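PDB 4OIY: ADP-ribosylation factor guanine nucleotide-exchange factor SEC7 from Saccharomyces cerevisiae, which activates the small GTPase ARF1 by guanine nucleotide exchange at the trans-Golgi network and so takes part in vesicle budding and Golgi traffic, here represented by its catalytic Sec7 domain. Local coordinates for residues K25-L30 / G34-D39; K46-T51 / G60-E65; F99-E104 / D109-K114; G125-A130 / Y134-S139. All blocks are in the same frame, centred on the assembly; numbering follows the deposited sequence. Where two conformers were deposited one is given.

Contact 1: K25-L30 / G34-D39; sequences KAIPVL and GFLKDD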
loop_
_atom_site.group_PDB
_atom_site.type_symbol
_atom_site.label_atom_id
_atom_site.label_comp_id
_atom_site.label_asym_id
_atom_site.label_seq_id
_atom_site.Cartn_x
_atom_site.Cartn_y
_atom_site.Cartn_z
ATOM N N LYS A 25 -13.436 16.699 1.786
ATOM C CA LYS A 25 -14.509 17.511 1.207
ATOM C C LYS A 25 -15.327 16.747 0.160
ATOM O O LYS A 25 -16.495 17.066 -0.070
ATOM C CB LYS A 25 -13.914 18.785 0.590
ATOM C CG LYS A 25 -14.919 19.761 -0.003
ATOM C CD LYS A 25 -14.284 21.131 -0.219
ATOM C CE LYS A 25 -15.029 21.949 -1.261
ATOM N NZ LYS A 25 -14.687 21.542 -2.655
ATOM N N ALA A 26 -14.719 15.749 -0.479
ATOM C CA ALA A 26 -15.393 15.002 -1.539
ATOM C C ALA A 26 -16.401 13.994 -1.001
ATOM O O ALA A 26 -17.356 13.652 -1.696
ATOM C CB ALA A 26 -14.382 14.297 -2.438
ATOM N N ILE A 27 -16.177 13.501 0.219
ATOM C CA ILE A 27 -17.007 12.418 0.751
ATOM C C ILE A 27 -18.466 12.873 0.839
ATOM O O ILE A 27 -19.323 12.243 0.225
ATOM C CB ILE A 27 -16.492 11.857 2.103
ATOM C CG1 ILE A 27 -15.053 11.331 1.976
ATOM C CG2 ILE A 27 -17.413 10.756 2.626
ATOM C CD1 ILE A 27 -14.844 10.267 0.921
ATOM N N PRO A 28 -18.742 13.993 1.556
ATOM C CA PRO A 28 -20.134 14.447 1.629
ATOM C C PRO A 28 -20.726 14.874 0.290
ATOM O O PRO A 28 -21.947 14.882 0.166
ATOM C CB PRO A 28 -20.070 15.656 2.575
ATOM C CG PRO A 28 -18.806 15.492 3.337
ATOM C CD PRO A 28 -17.861 14.853 2.366
ATOM N N VAL A 29 -19.890 15.238 -0.685
ATOM C CA VAL A 29 -20.357 15.574 -2.041
ATOM C C VAL A 29 -20.669 14.327 -2.871
ATOM O O VAL A 29 -21.631 14.309 -3.635
ATOM C CB VAL A 29 -19.319 16.434 -2.809
ATOM C CG1 VAL A 29 -19.767 16.676 -4.247
ATOM C CG2 VAL A 29 -19.081 17.757 -2.096
ATOM N N LEU A 30 -19.843 13.289 -2.736
ATOM C CA LEU A 30 -20.084 12.020 -3.416
ATOM C C LEU A 30 -21.396 11.365 -2.968
ATOM O O LEU A 30 -22.093 10.765 -3.781
ATOM C CB LEU A 30 -18.923 11.049 -3.180
ATOM C CG LEU A 30 -17.622 11.333 -3.939
ATOM C CD1 LEU A 30 -16.455 10.654 -3.238
ATOM C CD2 LEU A 30 -17.724 10.871 -5.385
ATOM N N GLY A 34 -24.850 10.832 -5.054
ATOM C CA GLY A 34 -25.221 9.430 -5.235
ATOM C C GLY A 34 -24.111 8.496 -5.688
ATOM O O GLY A 34 -24.366 7.325 -5.979
ATOM N N PHE A 35 -22.882 8.999 -5.750
ATOM C CA PHE A 35 -21.737 8.176 -6.153
ATOM C C PHE A 35 -21.215 7.314 -5.010
ATOM O O PHE A 35 -20.490 6.347 -5.244
ATOM C CB PHE A 35 -20.604 9.054 -6.685
ATOM C CG PHE A 35 -20.885 9.651 -8.030
ATOM C CD1 PHE A 35 -21.059 8.835 -9.139
ATOM C CD2 PHE A 35 -20.968 11.026 -8.196
ATOM C CE1 PHE A 35 -21.318 9.375 -10.384
ATOM C CE2 PHE A 35 -21.225 11.572 -9.441
ATOM C CZ PHE A 35 -21.401 10.745 -10.535
ATOM N N LEU A 36 -21.587 7.673 -3.784
ATOM C CA LEU A 36 -21.123 6.991 -2.584
ATOM C C LEU A 36 -22.314 6.701 -1.673
ATOM O O LEU A 36 -23.087 7.600 -1.338
ATOM C CB LEU A 36 -20.097 7.878 -1.881
ATOM C CG LEU A 36 -19.257 7.295 -0.748
ATOM C CD1 LEU A 36 -18.519 6.041 -1.193
ATOM C CD2 LEU A 36 -18.284 8.341 -0.233
ATOM N N LYS A 37 -22.457 5.438 -1.280
ATOM C CA LYS A 37 -23.606 4.985 -0.491
ATOM C C LYS A 37 -23.708 5.724 0.842
ATOM O O LYS A 37 -24.771 6.225 1.212
ATOM C CB LYS A 37 -23.495 3.478 -0.240
ATOM C CG LYS A 37 -24.742 2.832 0.335
ATOM C CD LYS A 37 -24.487 1.370 0.674
ATOM C CE LYS A 37 -25.763 0.655 1.093
ATOM N NZ LYS A 37 -26.747 0.549 -0.022
ATOM N N ASP A 38 -22.591 5.775 1.558
ATOM C CA ASP A 38 -22.523 6.426 2.857
ATOM C C ASP A 38 -21.055 6.686 3.191
ATOM O O ASP A 38 -20.179 6.422 2.364
ATOM C CB ASP A 38 -23.206 5.556 3.925
ATOM C CG ASP A 38 -22.676 4.132 3.957
ATOM O OD1 ASP A 38 -21.443 3.945 3.896
ATOM O OD2 ASP A 38 -23.496 3.189 4.059
ATOM N N ASP A 39 -20.783 7.203 4.384
ATOM C CA ASP A 39 -19.404 7.489 4.786
ATOM C C ASP A 39 -18.787 6.397 5.673
ATOM O O ASP A 39 -17.865 6.668 6.435
ATOM C CB ASP A 39 -19.311 8.866 5.462
ATOM C CG ASP A 39 -20.035 8.924 6.804
ATOM O OD1 ASP A 39 -20.840 8.018 7.111
ATOM O OD2 ASP A 39 -19.793 9.895 7.548
#
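F35 brings the only aromatic ring to this contact, and L30 meets it at its root: L30 CD2 lies 3.6 Å from F35 CB and reaches the ring obliquely, the two side chains crossing at about a right angle. The ring then leads away from helix 23-32; the F35 side chain also touches L12 of helix 11-21. The second flat group is the carbonyl of L30. L36 N stands well above its plane, 66° out of it, so this 3.1 Å bond from L36 N to L30 O does not use a lone pair. F35 N gives the same oxygen, L30 O, a further, weak bond of 2.8 Å. Two backbone amides, those of F35 and L36, thus converge on L30 O at the end of the helix. The turn is a Schellman motif: G34, the first residue to leave helical geometry, has a phi of 88°, at which a CB would jam against the preceding carbonyl oxygen. The chain then doubles back along the helix it has left and enters helix 41-50 of the all-helical Sec7 domain. Apolar packing backs the returning chain. L36 is drawn in against the helix, its CB 3.6 Å from L30 CB, while L36 CD2 reaches I27 CG2 at 3.8 Å. A chi1 of -168° sets L36 CG opposite the backbone N and carries CD2 to I27, the two side chains crossing obliquely. I27 CG2 also touches D39 CB at 3.9 Å, the side chains crossing nearly perpendicularly. I44 and W47 of helix 41-50 pack on L36, and D38 OD1 is hydrogen-bonded to the hydroxyls of S40 and S43.

Contact 2: K46-T51 / G60-E65; sequences KWLLET and GDYLGE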
loop_
_atom_site.group_PDB
_atom_site.type_symbol
_atom_site.label_atom_id
_atom_site.label_comp_id
_atom_site.label_asym_id
_atom_site.label_seq_id
_atom_site.Cartn_x
_atom_site.Cartn_y
_atom_site.Cartn_z
ATOM N N LYS A 46 -13.907 1.042 -0.781
ATOM C CA LYS A 46 -14.268 0.444 -2.059
ATOM C C LYS A 46 -14.253 1.481 -3.184
ATOM O O LYS A 46 -13.755 1.210 -4.282
ATOM C CB LYS A 46 -15.635 -0.232 -1.961
ATOM C CG LYS A 46 -15.605 -1.549 -1.205
ATOM C CD LYS A 46 -16.993 -2.179 -1.153
ATOM C CE LYS A 46 -16.997 -3.505 -0.410
ATOM N NZ LYS A 46 -16.436 -4.603 -1.236
ATOM N N TRP A 47 -14.775 2.674 -2.905
ATOM C CA TRP A 47 -14.774 3.755 -3.893
ATOM C C TRP A 47 -13.345 4.163 -4.290
ATOM O O TRP A 47 -13.055 4.365 -5.472
ATOM C CB TRP A 47 -15.575 4.964 -3.390
ATOM C CG TRP A 47 -15.735 6.044 -4.438
ATOM C CD1 TRP A 47 -16.675 6.101 -5.434
ATOM C CD2 TRP A 47 -14.922 7.211 -4.592
ATOM N NE1 TRP A 47 -16.498 7.235 -6.191
ATOM C CE2 TRP A 47 -15.419 7.928 -5.706
ATOM C CE3 TRP A 47 -13.817 7.718 -3.902
ATOM C CZ2 TRP A 47 -14.853 9.127 -6.133
ATOM C CZ3 TRP A 47 -13.258 8.917 -4.331
ATOM C CH2 TRP A 47 -13.774 9.602 -5.433
ATOM N N LEU A 48 -12.447 4.258 -3.314
ATOM C CA LEU A 48 -11.041 4.560 -3.606
ATOM C C LEU A 48 -10.439 3.545 -4.580
ATOM O O LEU A 48 -9.739 3.926 -5.524
ATOM C CB LEU A 48 -10.214 4.618 -2.312
ATOM C CG LEU A 48 -10.572 5.738 -1.322
ATOM C CD1 LEU A 48 -9.749 5.634 -0.047
ATOM C CD2 LEU A 48 -10.414 7.112 -1.950
ATOM N N LEU A 49 -10.735 2.263 -4.374
ATOM C CA LEU A 49 -10.141 1.196 -5.189
ATOM C C LEU A 49 -10.807 0.993 -6.547
ATOM O O LEU A 49 -10.160 0.542 -7.499
ATOM C CB LEU A 49 -10.151 -0.121 -4.412
ATOM C CG LEU A 49 -9.105 -0.172 -3.294
ATOM C CD1 LEU A 49 -9.404 -1.292 -2.310
ATOM C CD2 LEU A 49 -7.701 -0.330 -3.866
ATOM N N GLU A 50 -12.088 1.331 -6.642
ATOM C CA GLU A 50 -12.863 1.097 -7.865
ATOM C C GLU A 50 -12.751 2.259 -8.860
ATOM O O GLU A 50 -12.935 2.075 -10.067
ATOM C CB GLU A 50 -14.340 0.857 -7.511
ATOM C CG GLU A 50 -14.735 -0.583 -7.192
ATOM C CD GLU A 50 -13.814 -1.304 -6.218
ATOM O OE1 GLU A 50 -14.224 -1.508 -5.056
ATOM O OE2 GLU A 50 -12.692 -1.699 -6.616
ATOM N N THR A 51 -12.435 3.449 -8.360
ATOM C CA THR A 51 -12.541 4.671 -9.156
ATOM C C THR A 51 -11.226 5.049 -9.826
ATOM O O THR A 51 -10.226 5.259 -9.151
ATOM C CB THR A 51 -13.001 5.848 -8.273
ATOM O OG1 THR A 51 -14.217 5.504 -7.599
ATOM C CG2 THR A 51 -13.220 7.111 -9.101
ATOM N N GLY A 60 -3.084 8.402 -0.759
ATOM C CA GLY A 60 -2.181 7.965 0.296
ATOM C C GLY A 60 -2.214 8.899 1.489
ATOM O O GLY A 60 -2.209 8.463 2.640
ATOM N N ASP A 61 -2.240 10.197 1.221
ATOM C CA ASP A 61 -2.281 11.177 2.301
ATOM C C ASP A 61 -3.598 11.076 3.075
ATOM O O ASP A 61 -3.604 11.197 4.295
ATOM C CB ASP A 61 -2.050 12.582 1.743
ATOM C CG ASP A 61 -0.576 12.872 1.448
ATOM O OD1 ASP A 61 0.268 11.961 1.493
ATOM O OD2 ASP A 61 -0.251 14.045 1.190
ATOM N N TYR A 62 -4.696 10.818 2.373
ATOM C CA TYR A 62 -6.009 10.660 2.991
ATOM C C TYR A 62 -6.037 9.418 3.886
ATOM O O TYR A 62 -6.480 9.480 5.026
ATOM C CB TYR A 62 -7.068 10.574 1.893
ATOM C CG TYR A 62 -8.495 10.378 2.352
ATOM C CD1 TYR A 62 -9.103 11.274 3.217
ATOM C CD2 TYR A 62 -9.254 9.318 1.872
ATOM C CE1 TYR A 62 -10.422 11.111 3.598
ATOM C CE2 TYR A 62 -10.571 9.143 2.254
ATOM C CZ TYR A 62 -11.143 10.040 3.124
ATOM O OH TYR A 62 -12.457 9.873 3.493
ATOM N N LEU A 63 -5.546 8.302 3.367
ATOM C CA LEU A 63 -5.491 7.067 4.141
ATOM C C LEU A 63 -4.515 7.154 5.306
ATOM O O LEU A 63 -4.671 6.435 6.303
ATOM C CB LEU A 63 -5.082 5.896 3.245
ATOM C CG LEU A 63 -6.053 5.515 2.125
ATOM C CD1 LEU A 63 -5.427 4.394 1.318
ATOM C CD2 LEU A 63 -7.419 5.130 2.668
ATOM N N GLY A 64 -3.518 8.025 5.173
ATOM C CA GLY A 64 -2.465 8.164 6.166
ATOM C C GLY A 64 -2.741 9.147 7.286
ATOM O O GLY A 64 -1.935 9.233 8.207
ATOM N N GLU A 65 -3.853 9.883 7.224
ATOM C CA GLU A 65 -4.141 10.909 8.230
ATOM C C GLU A 65 -4.154 10.282 9.621
ATOM O O GLU A 65 -4.682 9.183 9.810
ATOM C CB GLU A 65 -5.494 11.591 7.974
ATOM C CG GLU A 65 -5.634 12.353 6.662
ATOM C CD GLU A 65 -4.878 13.673 6.601
ATOM O OE1 GLU A 65 -4.369 14.148 7.641
ATOM O OE2 GLU A 65 -4.800 14.243 5.485
#
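L48 and L63 mark the closest approach of the two backbones, with CA atoms 9.9 Å apart, a separation that side chains alone can bridge. Both segments are the last turns of their helices, 41-50 and 56-64. T51 is the first residue past its helix, and its OG1 donates a 2.7 Å hydrogen bond to W47 O, tilted 26° from the carbonyl plane. T51 OG1 also lies 3.1 Å above the plane of the W47 indole, offset toward the rim; the T51 hydroxyl thus turns back onto the last turn of the helix.

Across the gap, L48 sends out a single methyl. Its CG sits beside the backbone N (chi1 -65°), and L48 CD1 reaches L63 CD2 at 3.6 Å, the two leucines sliding past each other in opposite directions. L48 CD1 also comes to the edge of the Y62 ring, near its plane, 4.2 Å from Y62 CD2. Y62 also touches P23 and I27 of helix 23-32 and I73 of helix 68-79, while F19 and L54 pack on L48; the contact therefore belongs to the core shared by the early helices of the Sec7 domain. All three touching residues are buried, yet the segments bury only 102 Å² between them. The cohesion is dispersion between hydrocarbon groups: with hydrocarbon touching hydrocarbon, fit rather than a directional bond probably governs how L48 sits against Y62 and L63.

Contact 3: F99-E104 / D109-K114; sequences FRLPGE and DRFMLK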
loop_
_atom_site.group_PDB
_atom_site.type_symbol
_atom_site.label_atom_id
_atom_site.label_comp_id
_atom_site.label_asym_id
_atom_site.label_seq_id
_atom_site.Cartn_x
_atom_site.Cartn_y
_atom_site.Cartn_z
ATOM N N PHE A 99 -1.436 3.330 -4.073
ATOM C CA PHE A 99 -1.407 4.632 -3.406
ATOM C C PHE A 99 0.057 5.013 -3.165
ATOM O O PHE A 99 0.946 4.171 -3.259
ATOM C CB PHE A 99 -2.154 4.575 -2.069
ATOM C CG PHE A 99 -1.451 3.749 -1.031
ATOM C CD1 PHE A 99 -1.532 2.371 -1.047
ATOM C CD2 PHE A 99 -0.686 4.352 -0.053
ATOM C CE1 PHE A 99 -0.864 1.607 -0.098
ATOM C CE2 PHE A 99 -0.020 3.603 0.900
ATOM C CZ PHE A 99 -0.108 2.225 0.884
ATOM N N ARG A 100 0.307 6.284 -2.866
ATOM C CA ARG A 100 1.640 6.725 -2.458
ATOM C C ARG A 100 1.763 6.771 -0.946
ATOM O O ARG A 100 0.983 7.443 -0.276
ATOM C CB ARG A 100 1.937 8.116 -3.012
ATOM C CG ARG A 100 3.370 8.567 -2.774
ATOM C CD ARG A 100 3.636 9.954 -3.324
ATOM N NE ARG A 100 3.229 11.016 -2.409
ATOM C CZ ARG A 100 3.477 12.313 -2.593
ATOM N NH1 ARG A 100 4.118 12.733 -3.675
ATOM N NH2 ARG A 100 3.068 13.191 -1.691
ATOM N N LEU A 101 2.746 6.052 -0.401
ATOM C CA LEU A 101 3.017 6.112 1.027
ATOM C C LEU A 101 3.315 7.549 1.437
ATOM O O LEU A 101 4.055 8.236 0.728
ATOM C CB LEU A 101 4.209 5.223 1.414
ATOM C CG LEU A 101 3.938 3.723 1.578
ATOM C CD1 LEU A 101 5.256 2.980 1.637
ATOM C CD2 LEU A 101 3.112 3.425 2.815
ATOM N N PRO A 102 2.731 8.003 2.565
ATOM C CA PRO A 102 3.087 9.305 3.133
ATOM C C PRO A 102 4.528 9.350 3.601
ATOM O O PRO A 102 5.240 8.334 3.579
ATOM C CB PRO A 102 2.172 9.435 4.349
ATOM C CG PRO A 102 1.044 8.506 4.099
ATOM C CD PRO A 102 1.610 7.381 3.290
ATOM N N GLY A 103 4.927 10.527 4.062
ATOM C CA GLY A 103 6.298 10.787 4.432
ATOM C C GLY A 103 6.680 10.327 5.818
ATOM O O GLY A 103 7.742 9.737 5.992
ATOM N N GLU A 104 5.847 10.598 6.812
ATOM C CA GLU A 104 6.284 10.364 8.186
ATOM C C GLU A 104 6.227 8.890 8.542
ATOM O O GLU A 104 5.320 8.155 8.130
ATOM C CB GLU A 104 5.549 11.237 9.204
ATOM C CG GLU A 104 4.201 10.764 9.670
ATOM C CD GLU A 104 3.467 11.847 10.440
ATOM O OE1 GLU A 104 2.812 11.526 11.452
ATOM O OE2 GLU A 104 3.565 13.025 10.044
ATOM N N ASP A 109 4.285 3.121 9.172
ATOM C CA ASP A 109 4.199 1.956 10.040
ATOM C C ASP A 109 2.760 1.434 10.159
ATOM O O ASP A 109 2.542 0.225 10.226
ATOM C CB ASP A 109 4.769 2.264 11.432
ATOM C CG ASP A 109 6.291 2.505 11.433
ATOM O OD1 ASP A 109 6.993 2.183 10.454
ATOM O OD2 ASP A 109 6.792 3.056 12.445
ATOM N N ARG A 110 1.788 2.341 10.205
ATOM C CA ARG A 110 0.372 1.944 10.241
ATOM C C ARG A 110 -0.013 1.137 8.995
ATOM O O ARG A 110 -0.639 0.071 9.107
ATOM C CB ARG A 110 -0.541 3.168 10.386
ATOM C CG ARG A 110 -0.434 3.884 11.725
ATOM C CD ARG A 110 -1.689 4.704 12.007
ATOM N NE ARG A 110 -1.808 5.924 11.212
ATOM C CZ ARG A 110 -1.217 7.079 11.514
ATOM N NH1 ARG A 110 -1.390 8.131 10.735
ATOM N NH2 ARG A 110 -0.440 7.185 12.590
ATOM N N PHE A 111 0.352 1.639 7.816
ATOM C CA PHE A 111 0.097 0.917 6.563
ATOM C C PHE A 111 0.756 -0.458 6.567
ATOM O O PHE A 111 0.123 -1.463 6.215
ATOM C CB PHE A 111 0.630 1.685 5.355
ATOM C CG PHE A 111 -0.187 2.879 4.968
ATOM C CD1 PHE A 111 -1.274 2.745 4.123
ATOM C CD2 PHE A 111 0.159 4.141 5.416
ATOM C CE1 PHE A 111 -2.008 3.845 3.741
ATOM C CE2 PHE A 111 -0.573 5.252 5.031
ATOM C CZ PHE A 111 -1.664 5.099 4.202
ATOM N N MET A 112 2.034 -0.505 6.935
ATOM C CA MET A 112 2.806 -1.723 6.766
ATOM C C MET A 112 2.427 -2.769 7.796
ATOM O O MET A 112 2.473 -3.963 7.495
ATOM C CB MET A 112 4.308 -1.416 6.754
ATOM C CG MET A 112 4.690 -0.402 5.664
ATOM S SD MET A 112 3.933 -0.691 4.040
ATOM C CE MET A 112 4.636 -2.293 3.758
ATOM N N LEU A 113 2.021 -2.339 8.993
ATOM C CA LEU A 113 1.533 -3.300 9.989
ATOM C C LEU A 113 0.216 -3.925 9.551
ATOM O O LEU A 113 0.035 -5.139 9.681
ATOM C CB LEU A 113 1.405 -2.686 11.387
ATOM C CG LEU A 113 0.906 -3.659 12.466
ATOM C CD1 LEU A 113 1.816 -4.871 12.612
ATOM C CD2 LEU A 113 0.754 -2.911 13.783
ATOM N N LYS A 114 -0.696 -3.115 9.017
ATOM C CA LYS A 114 -1.970 -3.642 8.537
ATOM C C LYS A 114 -1.765 -4.550 7.326
ATOM O O LYS A 114 -2.398 -5.601 7.224
ATOM C CB LYS A 114 -2.932 -2.513 8.191
ATOM C CG LYS A 114 -4.296 -2.977 7.714
ATOM C CD LYS A 114 -5.086 -3.756 8.757
ATOM C CE LYS A 114 -6.423 -4.189 8.170
ATOM N NZ LYS A 114 -7.201 -5.103 9.044
HETATM O O HOH W 1 0.013 10.553 11.818
#
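Aromatic contact leads here: the rings of F99 and F111 form an offset, near-parallel pair, planes 19° apart and centroids 4.8 Å, so far slid that they barely overlap. F99 CE2 lies over one face of F111, toward its rim, and comes within 3.5 Å of F111 CE1. F99 reaches this place with CG between its backbone N and carbonyl carbon (chi1 69°), and F95 meets the F99 ring edge-to-face.

Aliphatic contacts fill in around F111. P102 CD is 3.5 Å from F111 CE2, the proline and the phenylalanine coming from opposite directions. L101 CD2 lies 4.0 Å from F111 CB and also approaches the M112 sulfur. With L63 and M74 touching F111 as well, its side chain links the loop to helices 56-64 and 68-79. An alanine in place of F111 is likely to open a gap facing F99 and P102 and to leave the F99 ring less firmly held on that side.

Polar contact is indirect. One water donates to E104 OE1 at 3.0 Å and accepts from R110 NH1, also at 3.0 Å, lying in the guanidinium plane at its edge. E104 OE1 and R110 NH1 stay 5.4 Å apart, so the water relays between them. R110 NH1 also gives a weak bond to G64 O.

The sequence F99 to E104, FRLPGE, is the first signature motif of Sec7 domains, the loop that in relatives carries the glutamic finger used in Arf nucleotide exchange; here it is packed onto helix 105-122, whose N-cap is E104.

Contact 4: G125-A130 / Y134-S139; sequences GVFSKA and YVLSYS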
loop_
_atom_site.group_PDB
_atom_site.type_symbol
_atom_site.label_atom_id
_atom_site.label_comp_id
_atom_site.label_asym_id
_atom_site.label_seq_id
_atom_site.Cartn_x
_atom_site.Cartn_y
_atom_site.Cartn_z
ATOM N N GLY A 125 0.727 -20.084 7.759
ATOM C CA GLY A 125 1.846 -21.006 7.600
ATOM C C GLY A 125 3.017 -20.521 6.756
ATOM O O GLY A 125 4.014 -21.224 6.655
ATOM N N VAL A 126 2.928 -19.343 6.132
ATOM C CA VAL A 126 4.111 -18.777 5.479
ATOM C C VAL A 126 5.042 -18.286 6.581
ATOM O O VAL A 126 6.186 -18.731 6.689
ATOM C CB VAL A 126 3.768 -17.627 4.506
ATOM C CG1 VAL A 126 5.042 -16.975 3.985
ATOM C CG2 VAL A 126 2.941 -18.148 3.346
ATOM N N PHE A 127 4.530 -17.372 7.399
ATOM C CA PHE A 127 5.246 -16.870 8.559
ATOM C C PHE A 127 4.422 -17.168 9.799
ATOM O O PHE A 127 3.195 -17.100 9.764
ATOM C CB PHE A 127 5.447 -15.356 8.470
ATOM C CG PHE A 127 6.130 -14.896 7.213
ATOM C CD1 PHE A 127 7.444 -15.258 6.943
ATOM C CD2 PHE A 127 5.463 -14.080 6.307
ATOM C CE1 PHE A 127 8.079 -14.826 5.785
ATOM C CE2 PHE A 127 6.088 -13.642 5.148
ATOM C CZ PHE A 127 7.398 -14.016 4.890
ATOM N N SER A 128 5.102 -17.466 10.896
ATOM C CA SER A 128 4.435 -17.702 12.173
ATOM C C SER A 128 3.909 -16.411 12.816
ATOM O O SER A 128 2.943 -16.443 13.584
ATOM C CB SER A 128 5.396 -18.405 13.132
ATOM O OG SER A 128 6.610 -17.683 13.254
ATOM N N LYS A 129 4.537 -15.280 12.491
ATOM C CA LYS A 129 4.222 -13.999 13.119
ATOM C C LYS A 129 4.087 -12.906 12.069
ATOM O O LYS A 129 4.869 -12.854 11.115
ATOM C CB LYS A 129 5.334 -13.590 14.098
ATOM C CG LYS A 129 5.720 -14.647 15.118
ATOM C CD LYS A 129 4.649 -14.843 16.169
ATOM C CE LYS A 129 5.118 -15.823 17.231
ATOM N NZ LYS A 129 4.164 -15.902 18.366
ATOM N N ALA A 130 3.116 -12.021 12.260
ATOM C CA ALA A 130 2.991 -10.834 11.417
ATOM C C ALA A 130 4.234 -9.938 11.477
ATOM O O ALA A 130 4.566 -9.279 10.499
ATOM C CB ALA A 130 1.747 -10.038 11.795
ATOM N N TYR A 134 6.027 -7.849 8.547
ATOM C CA TYR A 134 6.174 -6.414 8.755
ATOM C C TYR A 134 7.604 -5.958 8.475
ATOM O O TYR A 134 7.834 -5.105 7.632
ATOM C CB TYR A 134 5.764 -6.060 10.190
ATOM C CG TYR A 134 5.972 -4.619 10.629
ATOM C CD1 TYR A 134 5.152 -3.597 10.167
ATOM C CD2 TYR A 134 6.938 -4.296 11.574
ATOM C CE1 TYR A 134 5.318 -2.294 10.602
ATOM C CE2 TYR A 134 7.111 -2.994 12.009
ATOM C CZ TYR A 134 6.299 -1.996 11.523
ATOM O OH TYR A 134 6.472 -0.699 11.971
ATOM N N VAL A 135 8.580 -6.547 9.168
ATOM C CA VAL A 135 9.963 -6.106 8.977
ATOM C C VAL A 135 10.503 -6.456 7.598
ATOM O O VAL A 135 11.275 -5.695 7.010
ATOM C CB VAL A 135 10.931 -6.609 10.071
ATOM C CG1 VAL A 135 10.485 -6.122 11.442
ATOM C CG2 VAL A 135 11.094 -8.120 10.027
ATOM N N LEU A 136 10.091 -7.609 7.071
ATOM C CA LEU A 136 10.531 -8.024 5.749
ATOM C C LEU A 136 10.051 -7.039 4.691
ATOM O O LEU A 136 10.765 -6.764 3.735
ATOM C CB LEU A 136 10.035 -9.436 5.440
ATOM C CG LEU A 136 10.442 -10.035 4.089
ATOM C CD1 LEU A 136 11.950 -9.985 3.906
ATOM C CD2 LEU A 136 9.939 -11.464 3.983
ATOM N N SER A 137 8.850 -6.491 4.880
ATOM C CA SER A 137 8.296 -5.536 3.924
ATOM C C SER A 137 9.169 -4.288 3.791
ATOM O O SER A 137 9.371 -3.791 2.698
ATOM C CB SER A 137 6.868 -5.156 4.305
ATOM O OG SER A 137 6.026 -6.282 4.202
ATOM N N TYR A 138 9.708 -3.786 4.904
ATOM C CA TYR A 138 10.625 -2.640 4.828
ATOM C C TYR A 138 11.919 -2.980 4.101
ATOM O O TYR A 138 12.437 -2.183 3.328
ATOM C CB TYR A 138 10.968 -2.091 6.217
ATOM C CG TYR A 138 9.818 -1.353 6.832
ATOM C CD1 TYR A 138 9.631 0.003 6.588
ATOM C CD2 TYR A 138 8.901 -2.011 7.629
ATOM C CE1 TYR A 138 8.555 0.679 7.134
ATOM C CE2 TYR A 138 7.838 -1.347 8.188
ATOM C CZ TYR A 138 7.669 0.001 7.935
ATOM O OH TYR A 138 6.599 0.655 8.486
ATOM N N SER A 139 12.428 -4.185 4.341
ATOM C CA SER A 139 13.644 -4.618 3.673
ATOM C C SER A 139 13.416 -4.738 2.167
ATOM O O SER A 139 14.300 -4.420 1.374
ATOM C CB SER A 139 14.122 -5.944 4.258
ATOM O OG SER A 139 15.320 -6.355 3.652
#
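F127 and L136 join the loop after helix 105-122 to helix 130-148, which carries the second signature sequence of Sec7 domains, known in relatives to line the Arf-binding groove. F127 can be followed outward. From its CB, which points toward the helix, CG turns to lie beside the backbone N (chi1 -55°). One face of the ring then meets V126, whose CG1 sits 3.6 Å above the centre of the F127 ring, a CH-pi contact from the adjoining residue. At the far end F127 CZ is the atom that crosses the gap, 3.7 Å from L136 CD2. The leucine comes to the ring obliquely, the two side chains crossing at about a right angle. I88 of helix 88-96 touches both F127 and L136, extending this small apolar cluster to a third element.

The second link is backbone. A130, at the entry to helix 130-148, has its side chain about 8 Å from that of D121, a magnesium-binding residue. Beyond it Y134 turns its ring away, one face receiving Y138 CE2. The Y134 N to A130 O hydrogen bond measures 2.8 Å at an N-H...O angle of 160°, and Y134 CB rests 3.4 Å from A130 O.

Overall arrangement
From the N terminus the four contacts follow in series, none enclosing or crossing another. Contact 1 closes the turn between helices 23-32 and 41-50; contact 2 closes the loop from helix 41-50 to helix 56-64. They touch, I27 meeting Y62 and L30 meeting W47. Contact 3 closes the entry to helix 105-122 and joins contact 2 through R110 with G64 and P102 with G60. Contact 4 closes the turn into helix 130-148 and meets contact 3 where D109 OD1 probably bonds the Y134 hydroxyl and, weakly, that of Y138. Touching neighbours thus form a chain across the Sec7 domain, from contact 1 to contact 4, whose centres are about 36 Å apart on opposite sides of its centre.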